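Local coordinates for protein mandelate racemase/muconate lactonizing enzyme (PDB 2QDD) that is of unknown function but, as an enolase superfamily member, probably catalyses a magnesium-dependent reaction in its barrel domain, at residues S250-A255 / P268-G273; Q279-G284 / M291-V296; Y59-G64 / C245-S250; T275-I280 / L307-S312. All coordinates share one frame; numbering follows the deposited sequence.

Contact 1: S250-A255 / P268-G273; sequences SDHLAA and PNRVGG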
# COMPACT_ATOMS: atom_id res chain seq x y z
N SER A 250 21.08 -3.22 1.76
CA SER A 250 19.80 -2.51 1.78
C SER A 250 19.12 -2.43 0.41
O SER A 250 17.89 -2.35 0.34
CB SER A 250 19.97 -1.10 2.36
OG SER A 250 20.77 -0.31 1.51
N ASP A 251 19.92 -2.44 -0.66
CA ASP A 251 19.41 -2.56 -2.03
C ASP A 251 18.78 -3.92 -2.32
O ASP A 251 17.87 -4.02 -3.13
CB ASP A 251 20.51 -2.27 -3.06
CG ASP A 251 21.08 -0.86 -2.92
OD1 ASP A 251 22.28 -0.68 -3.24
OD2 ASP A 251 20.34 0.06 -2.51
N HIS A 252 19.29 -4.97 -1.66
CA HIS A 252 18.76 -6.32 -1.81
C HIS A 252 17.45 -6.47 -1.05
O HIS A 252 16.48 -7.06 -1.55
CB HIS A 252 19.78 -7.36 -1.34
CG HIS A 252 21.03 -7.38 -2.16
ND1 HIS A 252 22.05 -6.46 -1.99
CD2 HIS A 252 21.42 -8.20 -3.17
CE1 HIS A 252 23.01 -6.72 -2.86
NE2 HIS A 252 22.66 -7.76 -3.58
N LEU A 253 17.45 -5.93 0.17
CA LEU A 253 16.25 -5.73 0.99
C LEU A 253 15.14 -4.97 0.27
O LEU A 253 13.97 -5.34 0.37
CB LEU A 253 16.64 -4.97 2.26
CG LEU A 253 16.28 -5.54 3.62
CD1 LEU A 253 16.61 -7.02 3.72
CD2 LEU A 253 16.99 -4.75 4.72
N ALA A 254 15.52 -3.91 -0.44
CA ALA A 254 14.61 -3.15 -1.30
C ALA A 254 14.07 -3.96 -2.47
O ALA A 254 12.87 -3.92 -2.74
CB ALA A 254 15.30 -1.88 -1.80
N ALA A 255 14.95 -4.70 -3.15
CA ALA A 255 14.55 -5.57 -4.26
C ALA A 255 13.56 -6.63 -3.81
O ALA A 255 12.57 -6.91 -4.50
CB ALA A 255 15.78 -6.23 -4.90
N PRO A 268 31.65 -9.92 -5.41
CA PRO A 268 32.40 -9.36 -4.28
C PRO A 268 32.93 -7.93 -4.50
O PRO A 268 32.85 -7.11 -3.59
CB PRO A 268 33.56 -10.34 -4.09
CG PRO A 268 33.04 -11.62 -4.60
CD PRO A 268 32.14 -11.27 -5.75
N ASN A 269 33.44 -7.65 -5.70
CA ASN A 269 33.92 -6.31 -6.03
C ASN A 269 32.83 -5.24 -6.13
O ASN A 269 33.11 -4.05 -5.96
CB ASN A 269 34.81 -6.31 -7.28
CG ASN A 269 35.82 -5.16 -7.30
OD1 ASN A 269 35.63 -4.16 -7.99
ND2 ASN A 269 36.89 -5.29 -6.52
N ARG A 270 31.59 -5.65 -6.40
CA ARG A 270 30.44 -4.75 -6.29
C ARG A 270 29.97 -4.54 -4.84
O ARG A 270 29.63 -3.41 -4.46
CB ARG A 270 29.30 -5.22 -7.19
CG ARG A 270 28.05 -4.34 -7.14
CD ARG A 270 27.01 -4.66 -8.24
NE ARG A 270 26.90 -6.08 -8.60
CZ ARG A 270 26.27 -7.01 -7.89
NH1 ARG A 270 25.68 -6.72 -6.74
NH2 ARG A 270 26.22 -8.26 -8.35
N VAL A 271 29.95 -5.60 -4.05
CA VAL A 271 29.34 -5.55 -2.71
C VAL A 271 30.31 -5.32 -1.55
O VAL A 271 29.88 -5.04 -0.43
CB VAL A 271 28.41 -6.76 -2.43
CG1 VAL A 271 27.36 -6.90 -3.53
CG2 VAL A 271 29.21 -8.06 -2.29
N GLY A 272 31.61 -5.46 -1.82
CA GLY A 272 32.63 -5.10 -0.84
C GLY A 272 33.30 -6.25 -0.13
O GLY A 272 33.78 -6.09 1.00
N GLY A 273 33.35 -7.40 -0.78
CA GLY A 273 34.11 -8.53 -0.26
C GLY A 273 33.28 -9.76 0.01
O GLY A 273 32.11 -9.82 -0.37
O HOH W 1 24.53 -8.95 -5.14
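The imidazole of H252 reaches from helix 249-258 toward the short helix 268-271 and lies obliquely against V271, with CE1 4.4 Å from V271 CG1. The overlap is slight, and the polar link beside it runs through water. One water lies in the plane of the ring at its edge, 2.7 Å from H252 NE2. The same water accepts a hydrogen bond from R270 NH1 at 3.0 Å, again at the edge and in the plane of the guanidinium. NE2 and NH1 thus stay 4.5 Å apart, bridged but not bonded. At the other side of the ring H252 ND1 is held by the carbonyl O of E248, one turn back, so the imidazole is gripped through both nitrogens. R270 runs out extended through its first two torsions, CG anti to the backbone N (chi1 180°), and bends at chi3. Its NH1 also meets L246 O, while NH2 takes both K265 O and a salt bridge to D243, a magnesium ligand of this enzyme, although no metal is bound in this chain. R270 is therefore well placed to steady that carboxylate from the second shell. After V271 the helix stops at G272, whose positive phi would push a side chain into the preceding carbonyl. Around the contact, I280 of helix 274-287 packs on H252 and V271, and L226 of helix 226-233 backs A254 and A255.

Contact 2: Q279-G284 / M291-V296; sequences QIRDFG and MHIEDV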
# COMPACT_ATOMS: atom_id res chain seq x y z
N GLN A 279 26.60 -12.61 3.57
CA GLN A 279 25.34 -12.13 4.15
C GLN A 279 24.21 -12.04 3.11
O GLN A 279 23.09 -12.46 3.38
CB GLN A 279 25.51 -10.78 4.86
CG GLN A 279 24.26 -10.38 5.67
CD GLN A 279 24.18 -8.91 6.08
OE1 GLN A 279 23.46 -8.57 7.02
NE2 GLN A 279 24.91 -8.04 5.38
N ILE A 280 24.54 -11.49 1.94
CA ILE A 280 23.62 -11.45 0.79
C ILE A 280 23.23 -12.84 0.28
O ILE A 280 22.05 -13.10 0.01
CB ILE A 280 24.23 -10.59 -0.35
CG1 ILE A 280 24.35 -9.14 0.12
CG2 ILE A 280 23.39 -10.68 -1.63
CD1 ILE A 280 25.41 -8.36 -0.62
N ARG A 281 24.21 -13.74 0.19
CA ARG A 281 23.98 -15.13 -0.20
C ARG A 281 22.98 -15.82 0.72
O ARG A 281 22.03 -16.46 0.26
CB ARG A 281 25.30 -15.91 -0.21
CG ARG A 281 25.22 -17.26 -0.93
CD ARG A 281 24.88 -18.42 0.01
NE ARG A 281 25.76 -18.52 1.18
CZ ARG A 281 26.91 -19.18 1.20
NH1 ARG A 281 27.36 -19.77 0.10
NH2 ARG A 281 27.63 -19.23 2.32
N ASP A 282 23.22 -15.68 2.03
CA ASP A 282 22.37 -16.26 3.06
C ASP A 282 20.96 -15.66 3.06
O ASP A 282 19.98 -16.37 3.29
CB ASP A 282 23.02 -16.07 4.43
CG ASP A 282 24.23 -16.98 4.65
OD1 ASP A 282 24.56 -17.82 3.78
OD2 ASP A 282 24.86 -16.86 5.73
N PHE A 283 20.87 -14.35 2.82
CA PHE A 283 19.58 -13.70 2.61
C PHE A 283 18.83 -14.30 1.42
O PHE A 283 17.65 -14.62 1.53
CB PHE A 283 19.74 -12.18 2.43
CG PHE A 283 18.44 -11.46 2.18
CD1 PHE A 283 18.12 -10.99 0.91
CD2 PHE A 283 17.54 -11.25 3.21
CE1 PHE A 283 16.92 -10.34 0.67
CE2 PHE A 283 16.34 -10.59 2.98
CZ PHE A 283 16.03 -10.13 1.71
N GLY A 284 19.54 -14.48 0.30
CA GLY A 284 18.98 -15.08 -0.91
C GLY A 284 18.44 -16.49 -0.72
O GLY A 284 17.38 -16.82 -1.24
N MET A 291 20.87 -17.71 -7.75
CA MET A 291 22.00 -16.78 -7.68
C MET A 291 23.18 -17.19 -8.56
O MET A 291 23.60 -18.34 -8.51
CB MET A 291 22.45 -16.58 -6.22
CG MET A 291 21.43 -15.88 -5.32
SD MET A 291 21.89 -15.79 -3.58
CE MET A 291 21.37 -17.38 -2.96
N HIS A 292 23.69 -16.26 -9.36
CA HIS A 292 25.00 -16.41 -10.01
C HIS A 292 26.05 -15.79 -9.10
O HIS A 292 25.91 -14.64 -8.69
CB HIS A 292 25.06 -15.70 -11.37
CG HIS A 292 24.15 -16.28 -12.40
ND1 HIS A 292 24.47 -17.38 -13.16
CD2 HIS A 292 22.92 -15.88 -12.82
CE1 HIS A 292 23.49 -17.64 -13.99
NE2 HIS A 292 22.53 -16.75 -13.81
N ILE A 293 27.09 -16.55 -8.77
CA ILE A 293 28.15 -16.04 -7.90
C ILE A 293 29.50 -16.12 -8.60
O ILE A 293 30.02 -17.20 -8.88
CB ILE A 293 28.16 -16.74 -6.51
CG1 ILE A 293 26.80 -16.58 -5.81
CG2 ILE A 293 29.30 -16.19 -5.66
CD1 ILE A 293 26.70 -17.19 -4.42
N GLU A 294 30.05 -14.94 -8.87
CA GLU A 294 31.21 -14.73 -9.74
C GLU A 294 31.83 -13.40 -9.34
O GLU A 294 31.29 -12.72 -8.47
CB GLU A 294 30.75 -14.68 -11.20
CG GLU A 294 29.71 -13.60 -11.50
CD GLU A 294 28.96 -13.88 -12.78
OE1 GLU A 294 28.40 -14.99 -12.92
OE2 GLU A 294 28.92 -12.98 -13.65
N ASP A 295 32.96 -13.02 -9.93
CA ASP A 295 33.40 -11.64 -9.76
C ASP A 295 33.31 -10.82 -11.04
O ASP A 295 32.94 -11.34 -12.10
CB ASP A 295 34.76 -11.53 -9.06
CG ASP A 295 34.89 -10.27 -8.18
OD1 ASP A 295 35.91 -10.11 -7.48
OD2 ASP A 295 33.96 -9.43 -8.20
N VAL A 296 33.62 -9.54 -10.92
CA VAL A 296 33.39 -8.52 -11.95
C VAL A 296 34.39 -8.71 -13.10
O VAL A 296 34.06 -8.49 -14.26
CB VAL A 296 33.51 -7.10 -11.33
CG1 VAL A 296 33.37 -6.02 -12.39
CG2 VAL A 296 32.46 -6.90 -10.25
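M291 and I293 reach from strand 290-293 to helix 274-287, packing an alpha helix onto a strand of the enolase superfamily barrel. The two run nearly antiparallel at 158°, with segment axes 10.6 Å apart. The end of M291 does most of the touching: its CE rests 3.4 Å from the backbone O of R281, and beside it SD lies 4.0 Å from G284 CA. I293 adds its CD1, 3.8 Å from R281 CG, the two side chains crossing at about a right angle. R281 starts with CG anti to the backbone N (chi1 -166°) and then bends at chi2 and chi3, which lays its aliphatic part by the strand while the guanidinium goes to polar partners. NE makes a salt bridge with D282 OD1 at 2.9 Å, in the guanidinium plane. NH1 bonds to the hydroxyls of T313 and S312, near the C-terminal end of helix 300-311. Replacing R281 by an alanine would probably leave the D282 carboxylate without its mate and open a gap next to I293 CD1. Further out, I266 of strand 263-266 backs M291 and I293. At G284 the fit is so close that a CB would fall 2.5 Å from M291 SD, a clash.

Contact 3: Y59-G64 / C245-S250; sequences YLPAHG and CLHEFS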
# COMPACT_ATOMS: atom_id res chain seq x y z
N TYR A 59 31.89 0.41 -16.07
CA TYR A 59 30.93 -0.64 -15.76
C TYR A 59 30.18 -0.41 -14.45
O TYR A 59 28.95 -0.49 -14.40
CB TYR A 59 31.63 -2.01 -15.76
CG TYR A 59 30.73 -3.18 -15.43
CD1 TYR A 59 29.65 -3.52 -16.26
CD2 TYR A 59 30.96 -3.95 -14.30
CE1 TYR A 59 28.82 -4.59 -15.95
CE2 TYR A 59 30.13 -5.03 -13.98
CZ TYR A 59 29.07 -5.34 -14.81
OH TYR A 59 28.26 -6.41 -14.49
N LEU A 60 30.93 -0.11 -13.39
CA LEU A 60 30.41 0.08 -12.04
C LEU A 60 31.13 1.30 -11.44
O LEU A 60 32.12 1.76 -12.01
CB LEU A 60 30.68 -1.17 -11.19
CG LEU A 60 29.76 -2.38 -11.38
CD1 LEU A 60 30.28 -3.55 -10.57
CD2 LEU A 60 28.30 -2.09 -11.05
N PRO A 61 30.64 1.83 -10.29
CA PRO A 61 31.42 2.83 -9.54
C PRO A 61 32.74 2.29 -8.98
O PRO A 61 32.86 2.06 -7.77
CB PRO A 61 30.48 3.23 -8.40
CG PRO A 61 29.14 2.83 -8.85
CD PRO A 61 29.33 1.60 -9.65
N ALA A 62 33.72 2.14 -9.86
CA ALA A 62 34.97 1.43 -9.59
C ALA A 62 35.98 1.74 -10.68
O ALA A 62 35.63 1.76 -11.86
CB ALA A 62 34.71 -0.06 -9.52
N HIS A 63 37.22 1.97 -10.28
CA HIS A 63 38.35 2.14 -11.20
C HIS A 63 39.66 1.80 -10.52
O HIS A 63 39.83 2.03 -9.32
CB HIS A 63 38.39 3.55 -11.82
CG HIS A 63 38.55 4.67 -10.84
ND1 HIS A 63 39.36 5.76 -11.09
CD2 HIS A 63 38.01 4.88 -9.61
CE1 HIS A 63 39.31 6.59 -10.06
NE2 HIS A 63 38.50 6.08 -9.15
N GLY A 64 40.58 1.23 -11.30
CA GLY A 64 41.95 0.91 -10.88
C GLY A 64 42.72 1.96 -10.07
O GLY A 64 43.16 1.66 -8.96
N CYS A 245 22.61 -2.91 -10.20
CA CYS A 245 21.95 -1.91 -9.35
C CYS A 245 22.08 -2.20 -7.85
O CYS A 245 21.66 -1.38 -7.03
CB CYS A 245 20.48 -1.70 -9.75
SG CYS A 245 19.43 -3.18 -9.67
N LEU A 246 22.65 -3.34 -7.51
CA LEU A 246 22.68 -3.82 -6.13
C LEU A 246 24.04 -3.59 -5.47
O LEU A 246 24.92 -4.44 -5.54
CB LEU A 246 22.31 -5.30 -6.07
CG LEU A 246 20.98 -5.76 -6.67
CD1 LEU A 246 21.10 -7.23 -6.98
CD2 LEU A 246 19.83 -5.50 -5.71
N HIS A 247 24.20 -2.44 -4.83
CA HIS A 247 25.51 -2.02 -4.36
C HIS A 247 25.77 -2.43 -2.91
O HIS A 247 26.92 -2.62 -2.51
CB HIS A 247 25.69 -0.51 -4.54
CG HIS A 247 25.59 -0.06 -5.96
ND1 HIS A 247 26.59 -0.30 -6.89
CD2 HIS A 247 24.62 0.60 -6.63
CE1 HIS A 247 26.23 0.19 -8.06
NE2 HIS A 247 25.04 0.74 -7.93
N GLU A 248 24.70 -2.56 -2.13
CA GLU A 248 24.79 -2.92 -0.72
C GLU A 248 23.57 -3.73 -0.25
O GLU A 248 22.62 -3.91 -1.01
CB GLU A 248 25.00 -1.68 0.16
CG GLU A 248 24.06 -0.51 -0.14
CD GLU A 248 24.49 0.78 0.55
OE1 GLU A 248 25.27 0.72 1.52
OE2 GLU A 248 24.04 1.87 0.12
N PHE A 249 23.61 -4.21 0.99
CA PHE A 249 22.58 -5.11 1.52
C PHE A 249 21.18 -4.51 1.47
O PHE A 249 20.21 -5.21 1.14
CB PHE A 249 22.92 -5.56 2.94
CG PHE A 249 21.91 -6.52 3.53
CD1 PHE A 249 21.80 -7.82 3.05
CD2 PHE A 249 21.07 -6.11 4.57
CE1 PHE A 249 20.87 -8.70 3.60
CE2 PHE A 249 20.14 -6.98 5.12
CZ PHE A 249 20.04 -8.28 4.63
N SER A 250 21.08 -3.22 1.76
CA SER A 250 19.80 -2.51 1.78
C SER A 250 19.12 -2.43 0.41
O SER A 250 17.89 -2.35 0.34
CB SER A 250 19.97 -1.10 2.36
OG SER A 250 20.77 -0.31 1.51
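P61 sits at the centre of an inverse gamma turn (phi -64°, psi 76°), closed by a weak hydrogen bond from A62 N to L60 O, and its CA lies 9.2 Å from that of H247 in the facing loop. Three side chains bridge these backbones. H247 points toward the turn, its CG anti to its own carbonyl carbon and beside the backbone N (chi1 -61°), and brings CE1 to the proline. P61 CD stands 3.8 Å from H247 CE1, and P61 CG follows at 4.0 Å. The side chains of P61 and H247 cross at about a right angle, and the carbons come at the imidazole obliquely. L60 joins from the same turn: although its CB does not face the loop, the end of the chain comes closer, and CD2 reaches 4.3 Å from H247 CE1. No hydrogen bond crosses between the segments, so the contact rests on light van der Waals packing. Polar bonds fix each side separately. D251 OD1 takes the backbone N of both H247 and E248 at the start of helix 249-258, while Y59 OH bonds to E244 OE2 and K267 NZ. P61 also packs on P98 of a neighbouring subunit. L60 comes within about 4 Å of the side chain of E244, a magnesium ligand of this enzyme, and a glycerol, probably from the crystallisation liquor, lies near P61. The arrangement is consistent with the mandelate racemase family, in which a loop of the N-terminal capping domain closes over the barrel end carrying the active site.

Contact 4: T275-I280 / L307-S312; sequences TRARQI and LHLAAS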
# COMPACT_ATOMS: atom_id res chain seq x y z
N THR A 275 32.76 -11.22 3.11
CA THR A 275 31.94 -11.02 4.31
C THR A 275 30.57 -10.43 3.96
O THR A 275 29.54 -10.93 4.41
CB THR A 275 32.67 -10.11 5.33
OG1 THR A 275 33.91 -10.73 5.71
CG2 THR A 275 31.82 -9.87 6.57
N ARG A 276 30.57 -9.37 3.14
CA ARG A 276 29.34 -8.75 2.67
C ARG A 276 28.57 -9.66 1.71
O ARG A 276 27.35 -9.75 1.78
CB ARG A 276 29.62 -7.38 2.04
CG ARG A 276 30.21 -6.33 3.00
CD ARG A 276 29.15 -5.68 3.88
NE ARG A 276 29.72 -4.77 4.87
CZ ARG A 276 30.03 -5.10 6.13
NH1 ARG A 276 30.55 -4.19 6.94
NH2 ARG A 276 29.83 -6.33 6.57
N ALA A 277 29.30 -10.34 0.82
CA ALA A 277 28.70 -11.26 -0.16
C ALA A 277 28.02 -12.48 0.46
O ALA A 277 26.97 -12.90 -0.02
CB ALA A 277 29.71 -11.68 -1.20
N ARG A 278 28.60 -13.01 1.53
CA ARG A 278 28.02 -14.13 2.29
C ARG A 278 26.68 -13.80 2.96
O ARG A 278 25.75 -14.61 2.93
CB ARG A 278 29.01 -14.65 3.33
CG ARG A 278 28.56 -15.88 4.11
CD ARG A 278 28.61 -15.62 5.60
NE ARG A 278 29.44 -16.61 6.30
CZ ARG A 278 30.27 -16.32 7.30
NH1 ARG A 278 30.99 -17.28 7.86
NH2 ARG A 278 30.39 -15.07 7.73
N GLN A 279 26.60 -12.61 3.57
CA GLN A 279 25.34 -12.13 4.15
C GLN A 279 24.21 -12.04 3.11
O GLN A 279 23.09 -12.46 3.38
CB GLN A 279 25.51 -10.78 4.86
CG GLN A 279 24.26 -10.38 5.67
CD GLN A 279 24.18 -8.91 6.08
OE1 GLN A 279 23.46 -8.57 7.02
NE2 GLN A 279 24.91 -8.04 5.38
N ILE A 280 24.54 -11.49 1.94
CA ILE A 280 23.62 -11.45 0.79
C ILE A 280 23.23 -12.84 0.28
O ILE A 280 22.05 -13.10 0.01
CB ILE A 280 24.23 -10.59 -0.35
CG1 ILE A 280 24.35 -9.14 0.12
CG2 ILE A 280 23.39 -10.68 -1.63
CD1 ILE A 280 25.41 -8.36 -0.62
N LEU A 307 34.20 -18.42 -6.35
CA LEU A 307 33.83 -19.82 -6.56
C LEU A 307 33.77 -20.63 -5.27
O LEU A 307 33.03 -21.61 -5.19
CB LEU A 307 34.76 -20.50 -7.57
CG LEU A 307 34.06 -21.58 -8.41
CD1 LEU A 307 33.71 -21.07 -9.79
CD2 LEU A 307 34.90 -22.83 -8.49
N HIS A 308 34.53 -20.22 -4.27
CA HIS A 308 34.38 -20.72 -2.90
C HIS A 308 32.99 -20.42 -2.33
O HIS A 308 32.41 -21.27 -1.64
CB HIS A 308 35.45 -20.12 -1.98
CG HIS A 308 36.77 -20.82 -2.04
ND1 HIS A 308 36.97 -22.09 -1.52
CD2 HIS A 308 37.98 -20.43 -2.52
CE1 HIS A 308 38.23 -22.44 -1.70
NE2 HIS A 308 38.86 -21.45 -2.30
N LEU A 309 32.47 -19.22 -2.60
CA LEU A 309 31.11 -18.84 -2.21
C LEU A 309 30.06 -19.59 -3.03
O LEU A 309 29.08 -20.09 -2.48
CB LEU A 309 30.90 -17.32 -2.32
CG LEU A 309 29.68 -16.74 -1.60
CD1 LEU A 309 29.77 -16.90 -0.09
CD2 LEU A 309 29.48 -15.29 -1.96
N ALA A 310 30.28 -19.66 -4.35
CA ALA A 310 29.43 -20.45 -5.25
C ALA A 310 29.26 -21.93 -4.84
O ALA A 310 28.15 -22.45 -4.84
CB ALA A 310 29.94 -20.35 -6.68
N ALA A 311 30.37 -22.58 -4.47
CA ALA A 311 30.36 -24.01 -4.12
C ALA A 311 29.68 -24.29 -2.79
O ALA A 311 29.05 -25.33 -2.63
CB ALA A 311 31.78 -24.55 -4.11
N SER A 312 29.81 -23.36 -1.85
CA SER A 312 29.19 -23.48 -0.53
C SER A 312 27.70 -23.13 -0.52
O SER A 312 27.03 -23.27 0.51
CB SER A 312 29.94 -22.60 0.47
OG SER A 312 29.88 -21.24 0.08
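The guanidinium of R278 turns away from L309, while CA and CB of the same arginine stay beside the leucine's CD1, at 4.0 Å and 4.2 Å. Out at its flat end, R278 NH2 comes near NH1 of the R278 of a second subunit, a close pair of like charges. The flat ring on the leucine's own helix, that of H308, meets W124 with the planes at about 15° and bonds through NE2 to L353 O. What touches across the contact is aliphatic. L309 points at helix 274-287 and puts one methyl on each of two successive residues. CD2 lies 3.7 Å from A277 CB, the apolar pair at the heart of the contact. L309 CG is anti to the backbone N (chi1 -164°), which aims the fork of methyls across to the helix, where the small A277 probably helps the chains come near: the CA atoms of R278 and L309 are 7.2 Å apart. Shortening L309 to an alanine would probably open a gap against A277 CB and leave R278 CA and CB, and I293 CG2, without their apolar cover. L309 CD2 also touches I293 CG2, so the leucine wedges between helix 274-287 and strand 290-293. Around helix 274-287, A277 also meets V271 of helix 268-271, I280 meets F249 of helix 249-258, and T275 and R276 face helix 86-96, where R276 has a salt bridge to D94.

In the fold
From the N terminus, contact 3 comes first and closes the longest span: 180 residues separate the capping-domain loop 59-64 from the segment 245-250, which leads into helix 249-258. It ends at S250, where contact 1 opens, closing a short loop of 12 residues from helix 249-258 to helix 268-271. The next helix, 274-287, starts both remaining contacts. Contact 4 spans to helix 300-311, and contact 2, to strand 290-293, falls within that span and shares Q279 and I280 with it. None of the spans cross. Together they tie the capping domain to the barrel, then successive barrel helices and strands to each other, with helix 274-287 common to contacts 2 and 4.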